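PDB 4WA0: possible adhesin from Caldicellulosiruptor kronotskyensis, which probably mediates attachment of this extremely thermophilic bacterium to cellulose as a tapirin, the present chain being its magnesium-binding, beta-helical C-terminal domain. Local coordinates for residues I76-K81 and D220-R225; G247-T252 and Q258-G263; I300-G305 and A331-K336. All blocks are in the same frame, centred on the assembly; numbering follows the deposited sequence.

Interaction 1 of 3, residues I76-K81 and D220-R225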
loop_
_atom_site.group_PDB
_atom_site.type_symbol
_atom_site.label_atom_id
_atom_site.label_comp_id
_atom_site.label_asym_id
_atom_site.label_seq_id
_atom_site.Cartn_x
_atom_site.Cartn_y
_atom_site.Cartn_z
ATOM N N ILE A 76 2.267 9.224 0.798
ATOM C CA ILE A 76 3.065 8.501 1.766
ATOM C C ILE A 76 2.891 6.978 1.714
ATOM O O ILE A 76 1.793 6.499 1.627
ATOM C CB ILE A 76 2.746 8.995 3.203
ATOM C CG1 ILE A 76 3.202 10.462 3.377
ATOM C CG2 ILE A 76 3.333 8.056 4.251
ATOM C CD1 ILE A 76 2.684 11.207 4.598
ATOM N N ILE A 77 4.002 6.248 1.748
ATOM C CA ILE A 77 4.045 4.826 2.113
ATOM C C ILE A 77 4.537 4.842 3.593
ATOM O O ILE A 77 5.679 5.284 3.869
ATOM C CB ILE A 77 5.009 4.016 1.210
ATOM C CG1 ILE A 77 4.521 4.026 -0.263
ATOM C CG2 ILE A 77 5.116 2.569 1.695
ATOM C CD1 ILE A 77 5.306 3.211 -1.203
ATOM N N TYR A 78 3.756 4.254 4.471
ATOM C CA TYR A 78 4.128 4.144 5.856
ATOM C C TYR A 78 4.174 2.716 6.238
ATOM O O TYR A 78 3.214 2.024 6.057
ATOM C CB TYR A 78 3.164 4.929 6.726
ATOM C CG TYR A 78 3.374 4.795 8.228
ATOM C CD1 TYR A 78 3.022 3.656 8.901
ATOM C CD2 TYR A 78 3.848 5.858 8.983
ATOM C CE1 TYR A 78 3.147 3.539 10.305
ATOM C CE2 TYR A 78 4.026 5.733 10.367
ATOM C CZ TYR A 78 3.703 4.563 11.000
ATOM O OH TYR A 78 3.779 4.379 12.357
ATOM N N VAL A 79 5.295 2.281 6.781
ATOM C CA VAL A 79 5.440 0.888 7.262
ATOM C C VAL A 79 5.948 0.943 8.684
ATOM O O VAL A 79 7.078 1.380 8.943
ATOM C CB VAL A 79 6.392 0.095 6.380
ATOM C CG1 VAL A 79 6.493 -1.371 6.834
ATOM C CG2 VAL A 79 5.938 0.145 4.913
ATOM N N GLU A 80 5.138 0.483 9.636
ATOM C CA GLU A 80 5.578 0.527 11.036
ATOM C C GLU A 80 6.791 -0.385 11.334
ATOM O O GLU A 80 7.693 -0.019 12.127
ATOM C CB GLU A 80 4.372 0.190 11.938
ATOM C CG GLU A 80 4.689 0.217 13.434
ATOM C CD GLU A 80 3.620 -0.435 14.314
ATOM O OE1 GLU A 80 2.525 0.110 14.422
ATOM O OE2 GLU A 80 3.902 -1.484 14.971
ATOM N N LYS A 81 6.810 -1.581 10.740
ATOM C CA LYS A 81 7.909 -2.560 10.935
ATOM C C LYS A 81 8.783 -2.615 9.697
ATOM O O LYS A 81 9.242 -1.534 9.300
ATOM C CB LYS A 81 7.356 -3.900 11.458
ATOM C CG LYS A 81 6.510 -3.709 12.715
ATOM C CD LYS A 81 5.968 -5.027 13.221
ATOM C CE LYS A 81 5.112 -4.748 14.470
ATOM N NZ LYS A 81 4.603 -6.053 14.940
ATOM N N ASP A 220 4.333 10.959 12.368
ATOM C CA ASP A 220 3.886 10.870 13.722
ATOM C C ASP A 220 2.354 10.960 13.831
ATOM O O ASP A 220 1.792 10.327 14.718
ATOM C CB ASP A 220 4.587 11.908 14.647
ATOM C CG ASP A 220 4.567 11.471 16.162
ATOM O OD1 ASP A 220 4.885 10.269 16.508
ATOM O OD2 ASP A 220 4.204 12.333 17.018
ATOM N N GLU A 221 1.707 11.655 12.902
ATOM C CA GLU A 221 0.247 11.686 12.911
ATOM C C GLU A 221 -0.297 10.284 12.685
ATOM O O GLU A 221 -1.177 9.799 13.422
ATOM C CB GLU A 221 -0.303 12.627 11.833
ATOM C CG GLU A 221 -1.568 13.312 12.259
ATOM C CD GLU A 221 -2.698 13.139 11.294
ATOM O OE1 GLU A 221 -2.709 13.847 10.253
ATOM O OE2 GLU A 221 -3.586 12.317 11.612
ATOM N N ILE A 222 0.248 9.617 11.657
ATOM C CA ILE A 222 -0.171 8.272 11.340
ATOM C C ILE A 222 0.146 7.357 12.501
ATOM O O ILE A 222 -0.701 6.598 12.935
ATOM C CB ILE A 222 0.530 7.729 10.090
ATOM C CG1 ILE A 222 0.062 8.448 8.837
ATOM C CG2 ILE A 222 0.321 6.209 9.985
ATOM C CD1 ILE A 222 1.062 8.239 7.680
ATOM N N ARG A 223 1.336 7.468 13.069
ATOM C CA ARG A 223 1.692 6.609 14.201
ATOM C C ARG A 223 0.729 6.794 15.388
ATOM O O ARG A 223 0.378 5.829 16.080
ATOM C CB ARG A 223 3.073 6.986 14.683
ATOM C CG ARG A 223 3.598 6.059 15.779
ATOM C CD ARG A 223 4.961 6.589 16.247
ATOM N NE ARG A 223 6.008 6.475 15.233
ATOM C CZ ARG A 223 6.690 7.466 14.641
ATOM N NH1 ARG A 223 6.446 8.760 14.897
ATOM N NH2 ARG A 223 7.617 7.157 13.732
ATOM N N ASN A 224 0.309 8.019 15.659
ATOM C CA ASN A 224 -0.476 8.226 16.889
ATOM C C ASN A 224 -1.982 8.198 16.718
ATOM O O ASN A 224 -2.716 8.208 17.726
ATOM C CB ASN A 224 -0.067 9.525 17.588
ATOM C CG ASN A 224 1.333 9.442 18.176
ATOM O OD1 ASN A 224 1.707 8.465 18.823
ATOM N ND2 ASN A 224 2.117 10.445 17.919
ATOM N N ARG A 225 -2.452 8.178 15.469
ATOM C CA ARG A 225 -3.894 8.089 15.191
ATOM C C ARG A 225 -4.392 6.661 15.365
ATOM O O ARG A 225 -3.796 5.708 14.842
ATOM C CB ARG A 225 -4.212 8.589 13.789
ATOM C CG ARG A 225 -5.705 8.604 13.457
ATOM C CD ARG A 225 -5.961 9.446 12.225
ATOM N NE ARG A 225 -5.795 10.883 12.488
ATOM C CZ ARG A 225 -6.728 11.674 13.028
ATOM N NH1 ARG A 225 -6.477 12.972 13.222
ATOM N NH2 ARG A 225 -7.917 11.182 13.375
#

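Interaction 2 of 3, residues G247-T252 and Q258-G263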
loop_
_atom_site.group_PDB
_atom_site.type_symbol
_atom_site.label_atom_id
_atom_site.label_comp_id
_atom_site.label_asym_id
_atom_site.label_seq_id
_atom_site.Cartn_x
_atom_site.Cartn_y
_atom_site.Cartn_z
ATOM N N GLY A 247 -26.738 -7.384 4.527
ATOM C CA GLY A 247 -27.543 -6.159 4.630
ATOM C C GLY A 247 -27.152 -5.179 3.547
ATOM O O GLY A 247 -26.079 -5.284 2.981
ATOM N N SER A 248 -28.029 -4.195 3.296
ATOM C CA SER A 248 -27.736 -3.176 2.307
ATOM C C SER A 248 -28.491 -1.897 2.553
ATOM O O SER A 248 -29.610 -1.928 3.073
ATOM C CB SER A 248 -28.099 -3.683 0.912
ATOM O OG SER A 248 -29.444 -4.081 0.760
ATOM N N THR A 249 -27.906 -0.782 2.108
ATOM C CA THR A 249 -28.604 0.463 2.009
ATOM C C THR A 249 -28.241 1.047 0.670
ATOM O O THR A 249 -27.036 1.106 0.322
ATOM C CB THR A 249 -28.140 1.385 3.137
ATOM O OG1 THR A 249 -28.314 0.732 4.401
ATOM C CG2 THR A 249 -28.810 2.782 3.146
ATOM N N ALA A 250 -29.259 1.566 -0.036
ATOM C CA ALA A 250 -29.024 2.181 -1.346
ATOM C C ALA A 250 -29.336 3.676 -1.346
ATOM O O ALA A 250 -30.122 4.165 -0.516
ATOM C CB ALA A 250 -29.786 1.487 -2.383
ATOM N N ASP A 251 -28.587 4.355 -2.180
ATOM C CA ASP A 251 -28.861 5.744 -2.554
ATOM C C ASP A 251 -29.162 5.833 -4.036
ATOM O O ASP A 251 -28.234 5.786 -4.876
ATOM C CB ASP A 251 -27.710 6.630 -2.120
ATOM C CG ASP A 251 -27.928 8.133 -2.444
ATOM O OD1 ASP A 251 -29.017 8.561 -2.952
ATOM O OD2 ASP A 251 -26.922 8.886 -2.207
ATOM N N THR A 252 -30.453 5.990 -4.354
ATOM C CA THR A 252 -30.893 6.023 -5.729
ATOM C C THR A 252 -31.143 7.472 -6.185
ATOM O O THR A 252 -31.641 7.692 -7.272
ATOM C CB THR A 252 -32.177 5.153 -5.940
ATOM O OG1 THR A 252 -33.179 5.582 -5.022
ATOM C CG2 THR A 252 -31.826 3.715 -5.685
ATOM N N GLN A 258 -25.768 4.332 -5.736
ATOM C CA GLN A 258 -24.769 3.861 -4.807
ATOM C C GLN A 258 -25.407 2.805 -3.957
ATOM O O GLN A 258 -26.603 2.884 -3.626
ATOM C CB GLN A 258 -24.310 4.957 -3.881
ATOM C CG GLN A 258 -23.735 6.144 -4.590
ATOM C CD GLN A 258 -22.582 6.726 -3.871
ATOM O OE1 GLN A 258 -22.156 6.215 -2.822
ATOM N NE2 GLN A 258 -21.978 7.773 -4.487
ATOM N N ILE A 259 -24.598 1.849 -3.529
ATOM C CA ILE A 259 -25.137 0.881 -2.520
ATOM C C ILE A 259 -24.018 0.411 -1.587
ATOM O O ILE A 259 -22.837 0.282 -2.014
ATOM C CB ILE A 259 -25.852 -0.241 -3.249
ATOM C CG1 ILE A 259 -26.613 -1.192 -2.274
ATOM C CG2 ILE A 259 -24.880 -1.019 -4.099
ATOM C CD1 ILE A 259 -27.525 -2.142 -3.004
ATOM N N VAL A 260 -24.348 0.279 -0.305
ATOM C CA VAL A 260 -23.460 -0.368 0.626
ATOM C C VAL A 260 -24.019 -1.762 0.949
ATOM O O VAL A 260 -25.211 -1.895 1.255
ATOM C CB VAL A 260 -23.111 0.495 1.861
ATOM C CG1 VAL A 260 -24.346 0.867 2.619
ATOM C CG2 VAL A 260 -22.102 -0.186 2.763
ATOM N N ILE A 261 -23.116 -2.754 0.879
ATOM C CA ILE A 261 -23.409 -4.119 1.313
ATOM C C ILE A 261 -22.652 -4.420 2.579
ATOM O O ILE A 261 -21.453 -4.212 2.613
ATOM C CB ILE A 261 -22.987 -5.094 0.205
ATOM C CG1 ILE A 261 -23.680 -4.806 -1.131
ATOM C CG2 ILE A 261 -23.286 -6.547 0.505
ATOM C CD1 ILE A 261 -25.189 -4.679 -1.151
ATOM N N TYR A 262 -23.359 -4.957 3.582
ATOM C CA TYR A 262 -22.782 -5.290 4.856
ATOM C C TYR A 262 -22.820 -6.816 4.989
ATOM O O TYR A 262 -23.876 -7.417 4.792
ATOM C CB TYR A 262 -23.614 -4.756 5.971
ATOM C CG TYR A 262 -23.679 -3.224 6.046
ATOM C CD1 TYR A 262 -22.675 -2.529 6.572
ATOM C CD2 TYR A 262 -24.833 -2.554 5.688
ATOM C CE1 TYR A 262 -22.733 -1.116 6.663
ATOM C CE2 TYR A 262 -24.900 -1.152 5.754
ATOM C CZ TYR A 262 -23.855 -0.476 6.284
ATOM O OH TYR A 262 -23.887 0.906 6.413
ATOM N N GLY A 263 -21.679 -7.422 5.278
ATOM C CA GLY A 263 -21.672 -8.875 5.651
ATOM C C GLY A 263 -20.857 -9.035 6.907
ATOM O O GLY A 263 -19.637 -8.979 6.865
#

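Interaction 3 of 3, residues I300-G305 and A331-K336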
loop_
_atom_site.group_PDB
_atom_site.type_symbol
_atom_site.label_atom_id
_atom_site.label_comp_id
_atom_site.label_asym_id
_atom_site.label_seq_id
_atom_site.Cartn_x
_atom_site.Cartn_y
_atom_site.Cartn_z
ATOM N N ILE A 300 -13.591 -11.116 1.931
ATOM C CA ILE A 300 -14.367 -10.780 0.734
ATOM C C ILE A 300 -13.850 -11.563 -0.417
ATOM O O ILE A 300 -12.648 -11.480 -0.732
ATOM C CB ILE A 300 -14.392 -9.224 0.504
ATOM C CG1 ILE A 300 -15.089 -8.597 1.720
ATOM C CG2 ILE A 300 -15.029 -8.844 -0.837
ATOM C CD1 ILE A 300 -15.086 -7.086 1.661
ATOM N N THR A 301 -14.741 -12.335 -1.080
ATOM C CA THR A 301 -14.370 -13.301 -2.138
ATOM C C THR A 301 -15.140 -12.976 -3.390
ATOM O O THR A 301 -16.347 -12.752 -3.374
ATOM C CB THR A 301 -14.655 -14.744 -1.704
ATOM O OG1 THR A 301 -13.974 -14.933 -0.468
ATOM C CG2 THR A 301 -14.141 -15.804 -2.725
ATOM N N PHE A 302 -14.414 -13.054 -4.484
ATOM C CA PHE A 302 -14.939 -12.811 -5.835
ATOM C C PHE A 302 -14.868 -14.165 -6.473
ATOM O O PHE A 302 -13.792 -14.806 -6.491
ATOM C CB PHE A 302 -14.119 -11.744 -6.568
ATOM C CG PHE A 302 -14.201 -10.401 -5.948
ATOM C CD1 PHE A 302 -15.270 -9.553 -6.129
ATOM C CD2 PHE A 302 -13.197 -9.987 -5.062
ATOM C CE1 PHE A 302 -15.339 -8.303 -5.505
ATOM C CE2 PHE A 302 -13.304 -8.773 -4.436
ATOM C CZ PHE A 302 -14.356 -7.927 -4.631
ATOM N N VAL A 303 -16.041 -14.681 -6.886
ATOM C CA VAL A 303 -16.114 -16.091 -7.288
ATOM C C VAL A 303 -16.000 -16.363 -8.783
ATOM O O VAL A 303 -15.739 -17.502 -9.160
ATOM C CB VAL A 303 -17.363 -16.854 -6.719
ATOM C CG1 VAL A 303 -17.382 -16.784 -5.197
ATOM C CG2 VAL A 303 -18.650 -16.285 -7.268
ATOM N N GLY A 304 -16.151 -15.354 -9.612
ATOM C CA GLY A 304 -15.913 -15.558 -11.070
ATOM C C GLY A 304 -14.547 -16.050 -11.579
ATOM O O GLY A 304 -13.485 -15.774 -11.010
ATOM N N GLY A 305 -14.543 -16.726 -12.719
ATOM C CA GLY A 305 -13.230 -17.040 -13.403
ATOM C C GLY A 305 -12.502 -15.812 -13.932
ATOM O O GLY A 305 -11.286 -15.822 -14.155
ATOM N N ALA A 331 -7.755 -14.261 -11.467
ATOM C CA ALA A 331 -8.902 -13.601 -12.106
ATOM C C ALA A 331 -8.730 -12.058 -12.108
ATOM O O ALA A 331 -8.975 -11.341 -13.096
ATOM C CB ALA A 331 -10.195 -14.038 -11.402
ATOM N N GLY A 332 -8.301 -11.562 -10.949
ATOM C CA GLY A 332 -8.042 -10.134 -10.768
ATOM C C GLY A 332 -9.242 -9.302 -10.306
ATOM O O GLY A 332 -10.400 -9.742 -10.425
ATOM N N LEU A 333 -8.945 -8.136 -9.752
ATOM C CA LEU A 333 -9.944 -7.192 -9.307
ATOM C C LEU A 333 -9.409 -5.841 -9.730
ATOM O O LEU A 333 -8.248 -5.521 -9.400
ATOM C CB LEU A 333 -10.108 -7.151 -7.789
ATOM C CG LEU A 333 -11.069 -6.048 -7.224
ATOM C CD1 LEU A 333 -12.500 -6.310 -7.674
ATOM C CD2 LEU A 333 -11.037 -6.030 -5.689
ATOM N N THR A 334 -10.243 -5.031 -10.364
ATOM C CA THR A 334 -9.969 -3.639 -10.604
ATOM C C THR A 334 -10.909 -2.844 -9.731
ATOM O O THR A 334 -12.133 -3.080 -9.780
ATOM C CB THR A 334 -10.224 -3.302 -12.081
ATOM O OG1 THR A 334 -9.195 -3.916 -12.865
ATOM C CG2 THR A 334 -10.225 -1.877 -12.328
ATOM N N LEU A 335 -10.347 -1.975 -8.914
ATOM C CA LEU A 335 -11.075 -1.115 -7.983
ATOM C C LEU A 335 -10.740 0.360 -8.239
ATOM O O LEU A 335 -9.608 0.815 -8.001
ATOM C CB LEU A 335 -10.817 -1.523 -6.540
ATOM C CG LEU A 335 -11.344 -0.634 -5.395
ATOM C CD1 LEU A 335 -12.874 -0.510 -5.472
ATOM C CD2 LEU A 335 -10.877 -1.188 -4.045
ATOM N N LYS A 336 -11.742 1.094 -8.718
ATOM C CA LYS A 336 -11.613 2.522 -8.875
ATOM C C LYS A 336 -12.297 3.132 -7.678
ATOM O O LYS A 336 -13.519 3.038 -7.515
ATOM C CB LYS A 336 -12.305 3.019 -10.128
ATOM C CG LYS A 336 -12.243 4.533 -10.260
ATOM C CD LYS A 336 -11.086 4.994 -11.088
ATOM C CE LYS A 336 -11.480 5.984 -12.165
ATOM N NZ LYS A 336 -11.866 7.319 -11.659
#

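Interaction 1 of 3, residues I76-K81 and D220-R225
The phenol ring of Tyr78 carries the methyl CG2 of Ile222 on one face, 3.6 Å from the ring centroid to CG2 and only 5° off the ring normal, a CH-pi contact placed almost exactly over the middle of the ring. The other flat group, the guanidinium of Arg223, takes the carboxylate of Asp220 at its edge, in plane, and stands at 57° to the phenol ring. Tyr78 CG lies anti to the backbone N (chi1 175°), which lays the ring beneath the helix with its hydroxyl reaching Arg223. There Tyr78 OH comes to 3.6 Å from Arg223 CB, so the aliphatic root of the arginine passes the phenol oxygen at about a right angle. The other branch of Ile222 runs toward the start of the strand, where its CD1 lies against Tyr78 CB and, in one of two modelled conformers of Ile76, meets Ile76 CG2.

Arg223 bends at chi3, and its NH1 donates to Asp220 OD1 over 2.7 Å, one turn back in the same helix. The bond arrives on the anti side of the carboxylate.

The contact sets helix 217-224 against strand 76-79 of the beta-helix, the two short axes 10.1 Å apart at closest. Ile219 of the same helix also touches Ile76 and Tyr78. On the adjoining strand, Tyr101 meets the Tyr78 ring, and its OH accepts a weak hydrogen bond from Arg223 NH2. Across the interface itself the attraction is apolar and CH-pi, whereas the charges pair along the helix; the buried isoleucine and tyrosine thus hold the helix to the beta-helix wall, while the Arg223-Asp220 salt bridge, between exposed residues, stays within the helix.

Interaction 2 of 3, residues G247-T252 and Q258-G263
Gly247 and Tyr262 exchange two backbone hydrogen bonds at one end of an antiparallel hairpin, Tyr262 N to Gly247 O being 2.8 Å long, Thr249 with Val260 and Asp251 with Gln258 repeat the pattern, and Ser248-Ile261 and Ala250-Ile259 form the non-hydrogen-bonded pairs between them.

On the face of Thr249 and Val260, Thr249 CB rests 3.9 Å from Val260 CG1, which also touches Thr249 O. Val260 CG2 covers one face of the Tyr262 ring, offset toward its rim, and Thr249 OG1 lies at the ring's edge, 4.1 Å from Tyr262 CE2. The hydroxyls of Thr249 and Tyr262 share a partner, Asp347 OD2 of helix 342-352. Asp251 and Gln258 meet through their CB atoms at 4.2 Å. Their polar ends have partners outside the hairpin strands: Asp251 OD1 is hydrogen-bonded to Ser253 OG and OD2 to Ser341 OG, and Gln258 OE1 accepts from Ser341 N.

Ser248, Ala250, Ile259 and Ile261 occupy the other face. Ile261 has both its first and second torsions near -60° (chi1 -58°, chi2 -52°), folding CD1 back to 3.7 Å from Ser248 CB; Ala250 CB meets Ile259 CG1 at 4.2 Å. Helix 269-280 packs on this face, with Ile276 against Ile261 and Arg279 against both Ala250 and Ile259.

Beside the Gly247 end of the hairpin lies the magnesium site formed by Asp239, Val241, Ser243, Leu246 and Glu275. Ser248 is a second-shell residue to it: its OG is hydrogen-bonded to Glu275 OE2 and Arg279 NE, and its N to Asp239 OD2. These bonds would help orient the two metal-binding carboxylates, Glu275 through the serine side chain and Asp239 through the serine backbone.

Interaction 3 of 3, residues I300-G305 and A331-K336
Leu333 holds CG anti to its own backbone N (chi1 174°), and a chi2 of 65° then brings CD1 over the face of the Phe302 ring and CD2 beside CE2; Phe302 in turn keeps CG beside its backbone N, so that the ring extends across to the other strand. The two methyls divide the work. CD1 sits over the face, 4.1 Å from the ring centroid to Leu333 CD1 and 19° off the normal, a CH-pi contact displaced toward the rim; it is nearest to Phe302 CZ, at 3.9 Å. CD2 takes the neighbouring part of the rim, with Leu333 CD2 and Phe302 CE2 3.8 Å apart. The outer half of the ring, CE1, CZ and CE2, therefore does all the touching.

Nearer the turns, a second and smaller contact is made by Ala331. Its methyl CB points at the loop that follows strand 299-302 and meets two successive carbonyl oxygens: Gly305 O at 3.5 Å and Gly304 O at 3.7 Å. These are van der Waals contacts, and Gly305 O has a polar partner in Asn328 ND2.

Both partners belong to the beta-helix, with strands 299-302 and 333-337 lying in different parallel sheets. Strand 299-302 runs between 266-268 and 320-325, whereas 333-337 lies between 24-27 and 308-311. The ring and the leucine both touch Thr308 of strand 308-311, and Leu333 reaches on to Leu24 of strand 24-27 and Ile314 of strand 313-316. The buried aromatic-leucine pair thus packs between strands of two different parallel sheets, near the loops 303-307 and 326-332.

Overall arrangement
From the N terminus, the chain first winds through the beta-helix coils containing 76-81, continues to strand 203-205 and then returns along the outside as helix 217-224; interaction 1 closes this long loop of 138 residues. Interaction 2 follows with a short hairpin, 247-252 with 258-263, beside the magnesium site, and its second strand joins the wall that also includes 76-79. Interaction 3 closes a loop of 25 residues between two other walls. The three are in series, none nested or crossing. Interactions 2 and 3 share one side of the chain's centre, with nearest atoms about 7 Å apart, whereas interaction 1 lies opposite interaction 3, their centres 29 Å apart.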